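Local coordinates for alcohol dehydrogenase superfamily protein (Novosphingobium aromaticivorans, PDB 3GAZ) that probably acts as an NADP-dependent oxidoreductase of the medium-chain dehydrogenase/reductase type, passing hydride between the nicotinamide cofactor and its substrate, at residues 134-139 with 283-288; 164-169 with 295-300; 6-11 with 64-69; 25-30 with 106-111. All blocks are in the same frame, centred on the assembly; numbering follows the deposited sequence.

Contact 1 of 4, residues 134-139 with 283-288; sequences VFITAW and EMLREA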
loop_
_atom_site.group_PDB
_atom_site.type_symbol
_atom_site.label_atom_id
_atom_site.label_comp_id
_atom_site.label_asym_id
_atom_site.label_seq_id
_atom_site.Cartn_x
_atom_site.Cartn_y
_atom_site.Cartn_z
ATOM N N VAL A 134 -11.248 -11.919 11.410
ATOM C CA VAL A 134 -12.407 -11.825 12.281
ATOM C C VAL A 134 -12.065 -11.942 13.761
ATOM O O VAL A 134 -12.687 -11.275 14.581
ATOM C CB VAL A 134 -13.517 -12.858 11.902
ATOM C CG1 VAL A 134 -13.982 -12.605 10.469
ATOM C CG2 VAL A 134 -13.018 -14.282 12.076
ATOM N N PHE A 135 -11.080 -12.769 14.111
ATOM C CA PHE A 135 -10.700 -12.897 15.518
ATOM C C PHE A 135 -10.112 -11.576 16.008
ATOM O O PHE A 135 -10.481 -11.062 17.067
ATOM C CB PHE A 135 -9.651 -13.997 15.728
ATOM C CG PHE A 135 -9.276 -14.191 17.177
ATOM C CD1 PHE A 135 -10.002 -15.062 17.988
ATOM C CD2 PHE A 135 -8.249 -13.439 17.750
ATOM C CE1 PHE A 135 -9.717 -15.179 19.354
ATOM C CE2 PHE A 135 -7.953 -13.546 19.119
ATOM C CZ PHE A 135 -8.692 -14.420 19.923
ATOM N N ILE A 136 -9.176 -11.041 15.233
ATOM C CA ILE A 136 -8.531 -9.781 15.568
ATOM C C ILE A 136 -9.572 -8.663 15.652
ATOM O O ILE A 136 -9.513 -7.814 16.540
ATOM C CB ILE A 136 -7.457 -9.422 14.515
ATOM C CG1 ILE A 136 -6.266 -10.374 14.659
ATOM C CG2 ILE A 136 -7.014 -7.975 14.673
ATOM C CD1 ILE A 136 -5.222 -10.224 13.572
ATOM N N THR A 137 -10.532 -8.672 14.733
ATOM C CA THR A 137 -11.570 -7.654 14.728
ATOM C C THR A 137 -12.390 -7.765 16.013
ATOM O O THR A 137 -12.623 -6.769 16.702
ATOM C CB THR A 137 -12.488 -7.811 13.496
ATOM O OG1 THR A 137 -11.714 -7.621 12.301
ATOM C CG2 THR A 137 -13.615 -6.791 13.530
ATOM N N ALA A 138 -12.802 -8.985 16.343
ATOM C CA ALA A 138 -13.586 -9.233 17.551
ATOM C C ALA A 138 -12.809 -8.853 18.808
ATOM O O ALA A 138 -13.364 -8.268 19.746
ATOM C CB ALA A 138 -13.979 -10.703 17.619
ATOM N N TRP A 139 -11.524 -9.184 18.822
ATOM C CA TRP A 139 -10.668 -8.903 19.971
ATOM C C TRP A 139 -10.415 -7.412 20.199
ATOM O O TRP A 139 -10.442 -6.939 21.340
ATOM C CB TRP A 139 -9.332 -9.628 19.809
ATOM C CG TRP A 139 -8.431 -9.516 21.001
ATOM C CD1 TRP A 139 -7.593 -8.481 21.311
ATOM C CD2 TRP A 139 -8.296 -10.473 22.058
ATOM N NE1 TRP A 139 -6.941 -8.738 22.498
ATOM C CE2 TRP A 139 -7.353 -9.954 22.976
ATOM C CE3 TRP A 139 -8.879 -11.722 22.317
ATOM C CZ2 TRP A 139 -6.982 -10.642 24.140
ATOM C CZ3 TRP A 139 -8.508 -12.407 23.478
ATOM C CH2 TRP A 139 -7.567 -11.862 24.370
ATOM N N GLU A 283 0.411 -11.392 18.579
ATOM C CA GLU A 283 0.054 -11.569 19.978
ATOM C C GLU A 283 -1.410 -11.971 20.114
ATOM O O GLU A 283 -1.735 -12.891 20.862
ATOM C CB GLU A 283 0.319 -10.280 20.760
ATOM C CG GLU A 283 1.795 -9.941 20.929
ATOM C CD GLU A 283 2.576 -11.045 21.620
ATOM O OE1 GLU A 283 3.029 -11.983 20.931
ATOM O OE2 GLU A 283 2.729 -10.980 22.858
HETATM N N MSE A 284 -2.293 -11.285 19.393
HETATM C CA MSE A 284 -3.716 -11.608 19.453
HETATM C C MSE A 284 -3.964 -13.023 18.919
HETATM O O MSE A 284 -4.796 -13.749 19.454
HETATM C CB MSE A 284 -4.552 -10.588 18.655
HETATM C CG MSE A 284 -4.768 -9.229 19.356
HETATM SE SE MSE A 284 -5.900 -8.077 18.486
HETATM C CE MSE A 284 -4.799 -7.517 17.140
ATOM N N LEU A 285 -3.236 -13.418 17.877
ATOM C CA LEU A 285 -3.415 -14.753 17.310
ATOM C C LEU A 285 -2.928 -15.835 18.273
ATOM O O LEU A 285 -3.338 -16.994 18.183
ATOM C CB LEU A 285 -2.707 -14.853 15.953
ATOM C CG LEU A 285 -3.326 -13.944 14.877
ATOM C CD1 LEU A 285 -2.592 -14.118 13.558
ATOM C CD2 LEU A 285 -4.805 -14.275 14.704
ATOM N N ARG A 286 -2.056 -15.447 19.197
ATOM C CA ARG A 286 -1.550 -16.367 20.209
ATOM C C ARG A 286 -2.674 -16.582 21.220
ATOM O O ARG A 286 -2.828 -17.667 21.783
ATOM C CB ARG A 286 -0.323 -15.772 20.896
ATOM C CG ARG A 286 0.967 -16.438 20.484
ATOM C CD ARG A 286 2.081 -15.428 20.344
ATOM N NE ARG A 286 2.736 -15.617 19.060
ATOM C CZ ARG A 286 3.227 -14.642 18.308
ATOM N NH1 ARG A 286 3.151 -13.376 18.697
ATOM N NH2 ARG A 286 3.787 -14.946 17.151
ATOM N N GLU A 287 -3.458 -15.533 21.437
ATOM C CA GLU A 287 -4.597 -15.600 22.344
ATOM C C GLU A 287 -5.596 -16.575 21.737
ATOM O O GLU A 287 -6.171 -17.404 22.433
ATOM C CB GLU A 287 -5.263 -14.230 22.472
ATOM C CG GLU A 287 -4.443 -13.169 23.171
ATOM C CD GLU A 287 -4.253 -13.456 24.645
ATOM O OE1 GLU A 287 -5.074 -14.204 25.224
ATOM O OE2 GLU A 287 -3.287 -12.921 25.226
ATOM N N ALA A 288 -5.794 -16.460 20.427
ATOM C CA ALA A 288 -6.724 -17.326 19.712
ATOM C C ALA A 288 -6.302 -18.790 19.844
ATOM O O ALA A 288 -7.130 -19.660 20.110
ATOM C CB ALA A 288 -6.778 -16.920 18.243
#
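The carbonyl oxygen of Met284 has several neighbours: Ala288 N donates to Met284 O at 3.0 Å, Glu287 N adds a weak bond, and Phe135 CE2 comes to 3.2 Å from that same Met284 O. The setting is a helix-on-helix crossing, steep at 99°, with local axes 9.8 Å apart. Helix 132-145 leads into the first strand of the parallel Rossmann-type sheet; helix 278-293 comes after its last strand, 262-265, and a short helix. Small meets large: Ala288 CB sits 3.4 Å above the centre of the Phe135 ring, a CH-pi contact almost on the ring normal. Trp139 holds CG anti to the backbone N (chi1 -174°), which lays one side of the indole against Met284 and Glu287. Glu287 CG lies over the face of its six-membered ring, while SE of Met284, a selenomethionine here, approaches Trp139 CD1 obliquely, at 3.3 Å, in a Met-aromatic contact. An alanine in place of Trp139 would probably open a gap beside the selenium and leave the Glu287 methylenes without the ring they cover. Bent at chi3 (-76°), Met284 finally presses its CE against Ile136 CG2, at 3.3 Å tighter than ordinary van der Waals contact.

Contact 2 of 4, residues 164-169 with 295-300; sequences GHVAIQ and GKLAPR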
loop_
_atom_site.group_PDB
_atom_site.type_symbol
_atom_site.label_atom_id
_atom_site.label_comp_id
_atom_site.label_asym_id
_atom_site.label_seq_id
_atom_site.Cartn_x
_atom_site.Cartn_y
_atom_site.Cartn_z
ATOM N N GLY A 164 -18.999 -11.940 14.422
ATOM C CA GLY A 164 -19.939 -12.339 15.452
ATOM C C GLY A 164 -19.681 -13.651 16.172
ATOM O O GLY A 164 -19.628 -13.683 17.402
ATOM N N HIS A 165 -19.513 -14.738 15.423
ATOM C CA HIS A 165 -19.307 -16.031 16.064
ATOM C C HIS A 165 -18.027 -16.109 16.884
ATOM O O HIS A 165 -17.978 -16.812 17.890
ATOM C CB HIS A 165 -19.382 -17.181 15.037
ATOM C CG HIS A 165 -18.126 -17.401 14.244
ATOM N ND1 HIS A 165 -17.723 -16.560 13.231
ATOM C CD2 HIS A 165 -17.217 -18.406 14.284
ATOM C CE1 HIS A 165 -16.621 -17.039 12.676
ATOM N NE2 HIS A 165 -16.295 -18.157 13.296
ATOM N N VAL A 166 -16.993 -15.382 16.478
ATOM C CA VAL A 166 -15.757 -15.408 17.243
ATOM C C VAL A 166 -15.868 -14.459 18.438
ATOM O O VAL A 166 -15.285 -14.714 19.494
ATOM C CB VAL A 166 -14.525 -15.047 16.367
ATOM C CG1 VAL A 166 -14.263 -16.171 15.371
ATOM C CG2 VAL A 166 -14.756 -13.737 15.634
ATOM N N ALA A 167 -16.627 -13.379 18.275
ATOM C CA ALA A 167 -16.827 -12.423 19.360
ATOM C C ALA A 167 -17.572 -13.130 20.498
ATOM O O ALA A 167 -17.272 -12.928 21.671
ATOM C CB ALA A 167 -17.631 -11.227 18.865
ATOM N N ILE A 168 -18.545 -13.964 20.140
ATOM C CA ILE A 168 -19.314 -14.715 21.135
ATOM C C ILE A 168 -18.393 -15.598 21.972
ATOM O O ILE A 168 -18.470 -15.612 23.200
ATOM C CB ILE A 168 -20.354 -15.649 20.469
ATOM C CG1 ILE A 168 -21.521 -14.833 19.911
ATOM C CG2 ILE A 168 -20.833 -16.696 21.478
ATOM C CD1 ILE A 168 -22.537 -15.666 19.161
ATOM N N GLN A 169 -17.521 -16.338 21.293
ATOM C CA GLN A 169 -16.615 -17.255 21.966
ATOM C C GLN A 169 -15.556 -16.563 22.813
ATOM O O GLN A 169 -15.169 -17.079 23.861
ATOM C CB GLN A 169 -15.975 -18.190 20.934
ATOM C CG GLN A 169 -17.017 -19.024 20.185
ATOM C CD GLN A 169 -16.419 -19.919 19.118
ATOM O OE1 GLN A 169 -15.756 -20.906 19.420
ATOM N NE2 GLN A 169 -16.645 -19.567 17.854
ATOM N N GLY A 295 -10.324 -25.671 23.929
ATOM C CA GLY A 295 -11.630 -26.003 23.386
ATOM C C GLY A 295 -12.684 -24.925 23.572
ATOM O O GLY A 295 -13.877 -25.219 23.617
ATOM N N LYS A 296 -12.251 -23.673 23.675
ATOM C CA LYS A 296 -13.184 -22.570 23.859
ATOM C C LYS A 296 -13.344 -21.730 22.600
ATOM O O LYS A 296 -14.085 -20.745 22.592
ATOM C CB LYS A 296 -12.730 -21.690 25.027
ATOM C CG LYS A 296 -12.806 -22.401 26.374
ATOM C CD LYS A 296 -12.476 -21.467 27.527
ATOM C CE LYS A 296 -12.733 -22.147 28.866
ATOM N NZ LYS A 296 -12.660 -21.187 30.001
ATOM N N LEU A 297 -12.653 -22.123 21.536
ATOM C CA LEU A 297 -12.727 -21.405 20.270
ATOM C C LEU A 297 -12.704 -22.345 19.077
ATOM O O LEU A 297 -11.783 -23.150 18.922
ATOM C CB LEU A 297 -11.568 -20.413 20.143
ATOM C CG LEU A 297 -11.443 -19.706 18.788
ATOM C CD1 LEU A 297 -12.689 -18.869 18.507
ATOM C CD2 LEU A 297 -10.206 -18.831 18.793
ATOM N N ALA A 298 -13.719 -22.225 18.233
ATOM C CA ALA A 298 -13.836 -23.039 17.031
ATOM C C ALA A 298 -14.385 -22.161 15.915
ATOM O O ALA A 298 -15.486 -21.619 16.019
ATOM C CB ALA A 298 -14.771 -24.211 17.277
ATOM N N PRO A 299 -13.618 -21.996 14.830
ATOM C CA PRO A 299 -14.103 -21.163 13.729
ATOM C C PRO A 299 -15.276 -21.840 13.026
ATOM O O PRO A 299 -15.341 -23.069 12.961
ATOM C CB PRO A 299 -12.882 -21.058 12.825
ATOM C CG PRO A 299 -12.257 -22.416 12.985
ATOM C CD PRO A 299 -12.326 -22.618 14.492
ATOM N N ARG A 300 -16.211 -21.041 12.525
ATOM C CA ARG A 300 -17.345 -21.590 11.801
ATOM C C ARG A 300 -16.874 -21.664 10.354
ATOM O O ARG A 300 -16.687 -20.640 9.696
ATOM C CB ARG A 300 -18.571 -20.675 11.916
ATOM C CG ARG A 300 -19.867 -21.374 11.529
ATOM C CD ARG A 300 -21.065 -20.440 11.558
ATOM N NE ARG A 300 -22.310 -21.177 11.375
ATOM C CZ ARG A 300 -23.495 -20.610 11.172
ATOM N NH1 ARG A 300 -23.600 -19.285 11.118
ATOM N NH2 ARG A 300 -24.579 -21.368 11.034
HETATM O O HOH W 1 -15.915 -19.630 24.231
#
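Gln169 works as a clamp on the backbone of Ala298: its OE1 accepts from Ala298 N at 2.7 Å, while its NE2 donates to Ala298 O at 3.0 Å. The conformation explains the reach. CG is anti to the carbonyl carbon (chi1 -60°) and the chain is extended beyond it, so that the amide stands out from helix 162-173 against the loop. Ala298 O lies in the plane of the Gln169 amide yet is itself met from above its carbonyl plane. The same NE2 donates at 3.1 Å to His165 O, one turn back, so the amide is held by three bonds and its flip is fixed. Leu297 CD1 packs against the amide, and a water that donates to both Gln169 O and Lys296 O, each at 2.7 Å, ties the helix to the loop again. His165 takes the less common rotamer in which CG lies between the backbone N and the carbonyl carbon (chi1 81°). This lays the imidazole between Arg300 CB, 3.8 Å from the ring centroid on one face, and Val166 CG1 on the opposite face; His165 ND1 is bound to Gly161 O. The Arg300 chain runs on, extended, to a salt bridge with Asp186. Gly161 and Gly164 belong to a GxGxxG-like pattern, and helix 162-173 follows strand 153-157, an arrangement consistent with the strand-turn-helix of a Rossmann-type dinucleotide-binding fold.

Contact 3 of 4, residues 6-11 with 64-69; sequences PTMIAA and PAILGM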
loop_
_atom_site.group_PDB
_atom_site.type_symbol
_atom_site.label_atom_id
_atom_site.label_comp_id
_atom_site.label_asym_id
_atom_site.label_seq_id
_atom_site.Cartn_x
_atom_site.Cartn_y
_atom_site.Cartn_z
ATOM N N PRO A 6 13.068 -19.207 -9.121
ATOM C CA PRO A 6 11.848 -20.026 -8.944
ATOM C C PRO A 6 10.574 -19.188 -9.033
ATOM O O PRO A 6 10.572 -17.993 -8.735
ATOM C CB PRO A 6 11.961 -20.699 -7.586
ATOM C CG PRO A 6 12.830 -19.708 -6.840
ATOM C CD PRO A 6 13.863 -19.230 -7.881
ATOM N N THR A 7 9.489 -19.834 -9.440
ATOM C CA THR A 7 8.211 -19.161 -9.601
ATOM C C THR A 7 7.149 -19.732 -8.672
ATOM O O THR A 7 7.424 -20.609 -7.855
ATOM C CB THR A 7 7.705 -19.311 -11.045
ATOM O OG1 THR A 7 7.516 -20.705 -11.339
ATOM C CG2 THR A 7 8.705 -18.718 -12.023
HETATM N N MSE A 8 5.933 -19.217 -8.807
HETATM C CA MSE A 8 4.802 -19.676 -8.012
HETATM C C MSE A 8 3.530 -19.385 -8.797
HETATM O O MSE A 8 3.545 -18.598 -9.744
HETATM C CB MSE A 8 4.736 -18.953 -6.652
HETATM C CG MSE A 8 4.316 -17.473 -6.705
HETATM SE SE MSE A 8 3.850 -16.755 -5.066
HETATM C CE MSE A 8 3.543 -15.019 -5.538
ATOM N N ILE A 9 2.437 -20.033 -8.409
ATOM C CA ILE A 9 1.151 -19.806 -9.050
ATOM C C ILE A 9 0.366 -18.879 -8.124
ATOM O O ILE A 9 0.362 -19.065 -6.906
ATOM C CB ILE A 9 0.341 -21.119 -9.214
ATOM C CG1 ILE A 9 1.045 -22.058 -10.196
ATOM C CG2 ILE A 9 -1.075 -20.804 -9.703
ATOM C CD1 ILE A 9 1.190 -21.492 -11.591
ATOM N N ALA A 10 -0.292 -17.884 -8.701
ATOM C CA ALA A 10 -1.089 -16.954 -7.918
ATOM C C ALA A 10 -2.280 -16.502 -8.744
ATOM O O ALA A 10 -2.243 -16.528 -9.977
ATOM C CB ALA A 10 -0.247 -15.742 -7.510
ATOM N N ALA A 11 -3.342 -16.101 -8.059
ATOM C CA ALA A 11 -4.536 -15.618 -8.730
ATOM C C ALA A 11 -4.443 -14.100 -8.698
ATOM O O ALA A 11 -4.274 -13.496 -7.636
ATOM C CB ALA A 11 -5.783 -16.092 -8.002
ATOM N N PRO A 64 -3.833 -3.908 -10.919
ATOM C CA PRO A 64 -3.917 -5.350 -10.674
ATOM C C PRO A 64 -3.323 -5.728 -9.325
ATOM O O PRO A 64 -2.470 -5.016 -8.792
ATOM C CB PRO A 64 -3.120 -5.936 -11.833
ATOM C CG PRO A 64 -2.048 -4.904 -12.024
ATOM C CD PRO A 64 -2.839 -3.616 -11.968
ATOM N N ALA A 65 -3.770 -6.851 -8.775
ATOM C CA ALA A 65 -3.250 -7.287 -7.490
ATOM C C ALA A 65 -3.715 -8.683 -7.104
ATOM O O ALA A 65 -4.692 -9.204 -7.640
ATOM C CB ALA A 65 -3.657 -6.284 -6.399
ATOM N N ILE A 66 -2.980 -9.287 -6.177
ATOM C CA ILE A 66 -3.313 -10.599 -5.653
ATOM C C ILE A 66 -4.096 -10.274 -4.391
ATOM O O ILE A 66 -3.593 -9.565 -3.512
ATOM C CB ILE A 66 -2.040 -11.391 -5.296
ATOM C CG1 ILE A 66 -1.266 -11.723 -6.578
ATOM C CG2 ILE A 66 -2.409 -12.650 -4.532
ATOM C CD1 ILE A 66 0.143 -12.232 -6.346
ATOM N N LEU A 67 -5.330 -10.766 -4.307
ATOM C CA LEU A 67 -6.177 -10.488 -3.150
ATOM C C LEU A 67 -6.158 -11.609 -2.107
ATOM O O LEU A 67 -5.460 -12.607 -2.271
ATOM C CB LEU A 67 -7.608 -10.203 -3.621
ATOM C CG LEU A 67 -7.689 -9.183 -4.764
ATOM C CD1 LEU A 67 -9.151 -8.813 -5.029
ATOM C CD2 LEU A 67 -6.880 -7.942 -4.405
ATOM N N GLY A 68 -6.924 -11.432 -1.031
ATOM C CA GLY A 68 -6.960 -12.422 0.036
ATOM C C GLY A 68 -6.148 -11.875 1.194
ATOM O O GLY A 68 -4.996 -11.496 1.003
HETATM N N MSE A 69 -6.729 -11.845 2.389
HETATM C CA MSE A 69 -6.043 -11.283 3.550
HETATM C C MSE A 69 -5.545 -12.289 4.592
HETATM O O MSE A 69 -4.523 -12.054 5.245
HETATM C CB MSE A 69 -6.971 -10.263 4.231
HETATM C CG MSE A 69 -7.573 -9.234 3.276
HETATM SE SE MSE A 69 -8.834 -8.166 4.060
HETATM C CE MSE A 69 -10.232 -8.975 3.672
HETATM O O HOH W 2 -6.542 -12.472 -6.178
#
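Ile66 and Ala10 meet through methyl groups, Ile66 CD1 lying 3.7 Å from Ala10 CB. Strand 7-13 forms one arm of a small antiparallel beta hairpin with strand 20-26, and here it abuts the loop that joins helix 46-52 to strand 70-78 in the GroES-like part of the fold. Met8 and Ala10, two residues apart on the strand, point the same way, towards the loop; Ile66 points back at them. With CG1 anti to its carbonyl carbon (chi1 -67°) and chi2 at 167°, the branch stays extended, which carries CD1 over to the alanine. The selenomethionine at Met8 lies farther along the same face, its chain extended past CG, and CE reaches only the fringe of Ile66 CD1 at 4.5 Å. On the hairpin's other arm Leu25 also touches Ile66, so the isoleucine is shared by both arms. Nearer its root Ile66 leans on the backbone instead: CG1 and CG2 both come within van der Waals range of Ala11 O, CG1 at 3.6 Å. No direct hydrogen bond crosses the contact. A water takes that role, accepting from Leu67 N at 2.8 Å and donating to Ala11 O at 2.9 Å.

Contact 4 of 4, residues 25-30 with 106-111; sequences LARPQP and AQFAAV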
loop_
_atom_site.group_PDB
_atom_site.type_symbol
_atom_site.label_atom_id
_atom_site.label_comp_id
_atom_site.label_asym_id
_atom_site.label_seq_id
_atom_site.Cartn_x
_atom_site.Cartn_y
_atom_site.Cartn_z
ATOM N N LEU A 25 4.180 -16.419 -11.506
ATOM C CA LEU A 25 4.974 -15.228 -11.213
ATOM C C LEU A 25 6.206 -15.543 -10.388
ATOM O O LEU A 25 6.363 -16.649 -9.873
ATOM C CB LEU A 25 4.123 -14.217 -10.437
ATOM C CG LEU A 25 2.742 -13.891 -11.005
ATOM C CD1 LEU A 25 1.935 -13.099 -9.986
ATOM C CD2 LEU A 25 2.901 -13.116 -12.304
ATOM N N ALA A 26 7.072 -14.547 -10.250
ATOM C CA ALA A 26 8.284 -14.706 -9.463
ATOM C C ALA A 26 7.891 -15.063 -8.033
ATOM O O ALA A 26 6.962 -14.482 -7.466
ATOM C CB ALA A 26 9.086 -13.412 -9.476
ATOM N N ARG A 27 8.587 -16.034 -7.455
ATOM C CA ARG A 27 8.305 -16.433 -6.085
ATOM C C ARG A 27 8.964 -15.405 -5.168
ATOM O O ARG A 27 10.135 -15.081 -5.337
ATOM C CB ARG A 27 8.874 -17.823 -5.801
ATOM C CG ARG A 27 8.506 -18.356 -4.428
ATOM C CD ARG A 27 9.121 -19.722 -4.174
ATOM N NE ARG A 27 8.665 -20.708 -5.147
ATOM C CZ ARG A 27 8.927 -22.010 -5.075
ATOM N NH1 ARG A 27 9.649 -22.490 -4.069
ATOM N NH2 ARG A 27 8.458 -22.832 -6.005
ATOM N N PRO A 28 8.212 -14.872 -4.193
ATOM C CA PRO A 28 8.743 -13.878 -3.258
ATOM C C PRO A 28 9.929 -14.410 -2.467
ATOM O O PRO A 28 10.049 -15.615 -2.235
ATOM C CB PRO A 28 7.552 -13.584 -2.352
ATOM C CG PRO A 28 6.388 -13.824 -3.242
ATOM C CD PRO A 28 6.777 -15.089 -3.954
ATOM N N GLN A 29 10.804 -13.496 -2.066
ATOM C CA GLN A 29 11.980 -13.837 -1.280
ATOM C C GLN A 29 11.885 -13.074 0.030
ATOM O O GLN A 29 11.626 -11.874 0.033
ATOM C CB GLN A 29 13.254 -13.440 -2.023
ATOM C CG GLN A 29 13.660 -14.417 -3.107
ATOM C CD GLN A 29 14.850 -13.923 -3.906
ATOM O OE1 GLN A 29 14.735 -12.983 -4.696
ATOM N NE2 GLN A 29 16.003 -14.546 -3.695
ATOM N N PRO A 30 12.099 -13.762 1.162
ATOM C CA PRO A 30 12.030 -13.145 2.488
ATOM C C PRO A 30 13.153 -12.169 2.818
ATOM O O PRO A 30 14.334 -12.510 2.739
ATOM C CB PRO A 30 12.028 -14.350 3.421
ATOM C CG PRO A 30 12.928 -15.306 2.702
ATOM C CD PRO A 30 12.444 -15.193 1.268
ATOM N N ALA A 106 -2.278 -17.123 -3.283
ATOM C CA ALA A 106 -1.002 -17.481 -3.897
ATOM C C ALA A 106 -0.374 -18.662 -3.182
ATOM O O ALA A 106 -0.675 -18.925 -2.021
ATOM C CB ALA A 106 -0.049 -16.288 -3.847
ATOM N N GLN A 107 0.513 -19.368 -3.871
ATOM C CA GLN A 107 1.165 -20.515 -3.262
ATOM C C GLN A 107 2.161 -20.089 -2.190
ATOM O O GLN A 107 2.414 -20.841 -1.255
ATOM C CB GLN A 107 1.879 -21.354 -4.324
ATOM C CG GLN A 107 0.938 -22.027 -5.311
ATOM C CD GLN A 107 1.680 -22.894 -6.303
ATOM O OE1 GLN A 107 2.658 -22.457 -6.914
ATOM N NE2 GLN A 107 1.218 -24.133 -6.472
ATOM N N PHE A 108 2.716 -18.882 -2.323
ATOM C CA PHE A 108 3.693 -18.376 -1.355
ATOM C C PHE A 108 3.483 -16.901 -1.015
ATOM O O PHE A 108 2.858 -16.159 -1.766
ATOM C CB PHE A 108 5.117 -18.528 -1.900
ATOM C CG PHE A 108 5.505 -19.938 -2.216
ATOM C CD1 PHE A 108 6.063 -20.754 -1.237
ATOM C CD2 PHE A 108 5.309 -20.456 -3.493
ATOM C CE1 PHE A 108 6.421 -22.071 -1.528
ATOM C CE2 PHE A 108 5.663 -21.770 -3.793
ATOM C CZ PHE A 108 6.219 -22.580 -2.809
ATOM N N ALA A 109 4.031 -16.489 0.122
ATOM C CA ALA A 109 3.955 -15.104 0.559
ATOM C C ALA A 109 5.081 -14.823 1.550
ATOM O O ALA A 109 5.309 -15.601 2.478
ATOM C CB ALA A 109 2.607 -14.818 1.206
ATOM N N ALA A 110 5.793 -13.724 1.328
ATOM C CA ALA A 110 6.877 -13.304 2.213
ATOM C C ALA A 110 6.176 -12.428 3.247
ATOM O O ALA A 110 5.633 -11.374 2.905
ATOM C CB ALA A 110 7.911 -12.493 1.435
ATOM N N VAL A 111 6.190 -12.863 4.503
ATOM C CA VAL A 111 5.491 -12.149 5.567
ATOM C C VAL A 111 6.337 -11.761 6.772
ATOM O O VAL A 111 7.190 -12.529 7.220
ATOM C CB VAL A 111 4.314 -13.002 6.093
ATOM C CG1 VAL A 111 3.526 -12.228 7.144
ATOM C CG2 VAL A 111 3.422 -13.418 4.936
#
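The guanidinium of Arg27 lies flat on one face of the Phe108 ring, planes 19° apart and centres 4.1 Å apart, a stacked cation-pi arrangement. The overlap is displaced: Phe108 CE2 sits beneath the rim of the guanidinium, 3.5 Å from Arg27 NE, whereas Arg27 CD occupies the middle of the ring as a CH-pi contact 4.0 Å from its centroid. Arg27 starts out with CG anti to the backbone N and then bends at chi3 (-60°), which turns the flat group down along the ring. Its NE also donates to Thr7 O, on the hairpin arm alongside, adding a bond to the stack. A leucine at Arg27 would probably leave Thr7 O without that donor and the outer part of the Phe108 face without its flat cover. Phe108 opens strand 108-112, which pairs antiparallel with strand 34-39 in the GroES-like fold; segment 25-30 leaves the hairpin strand 20-26 and runs over it. Leu25 and Ala26 touch Glu188 and Gly184 of the second subunit. Beyond the stack, apolar contact takes over: Pro28 CD nears Phe108 CB, and Pro28 CB meets Ala110 CB at 4.0 Å. That Ala110 methyl also lies 4.0 Å from the carbonyl oxygen Gln29 O.

The four contacts fall into two pairs. Contacts 3 and 4 have centres 8 Å apart and are joined through the hairpin of strands 7-13 and 20-26, where Met8 N probably donates to Leu25 O at 2.8 Å; their segments alternate along the chain, and both close before contacts 1 and 2 open. Those two, 11 Å apart at their centres, also alternate: helices 132-145 and 162-173 come first, then helix 278-293 and the loop after it, with Phe135 and Ala288 packing on Leu297 between them. Between the pairs the centres lie about 25 to 31 Å apart with no touch, one pair serving the GroES-like region, the other the Rossmann-type region, as in medium-chain dehydrogenases.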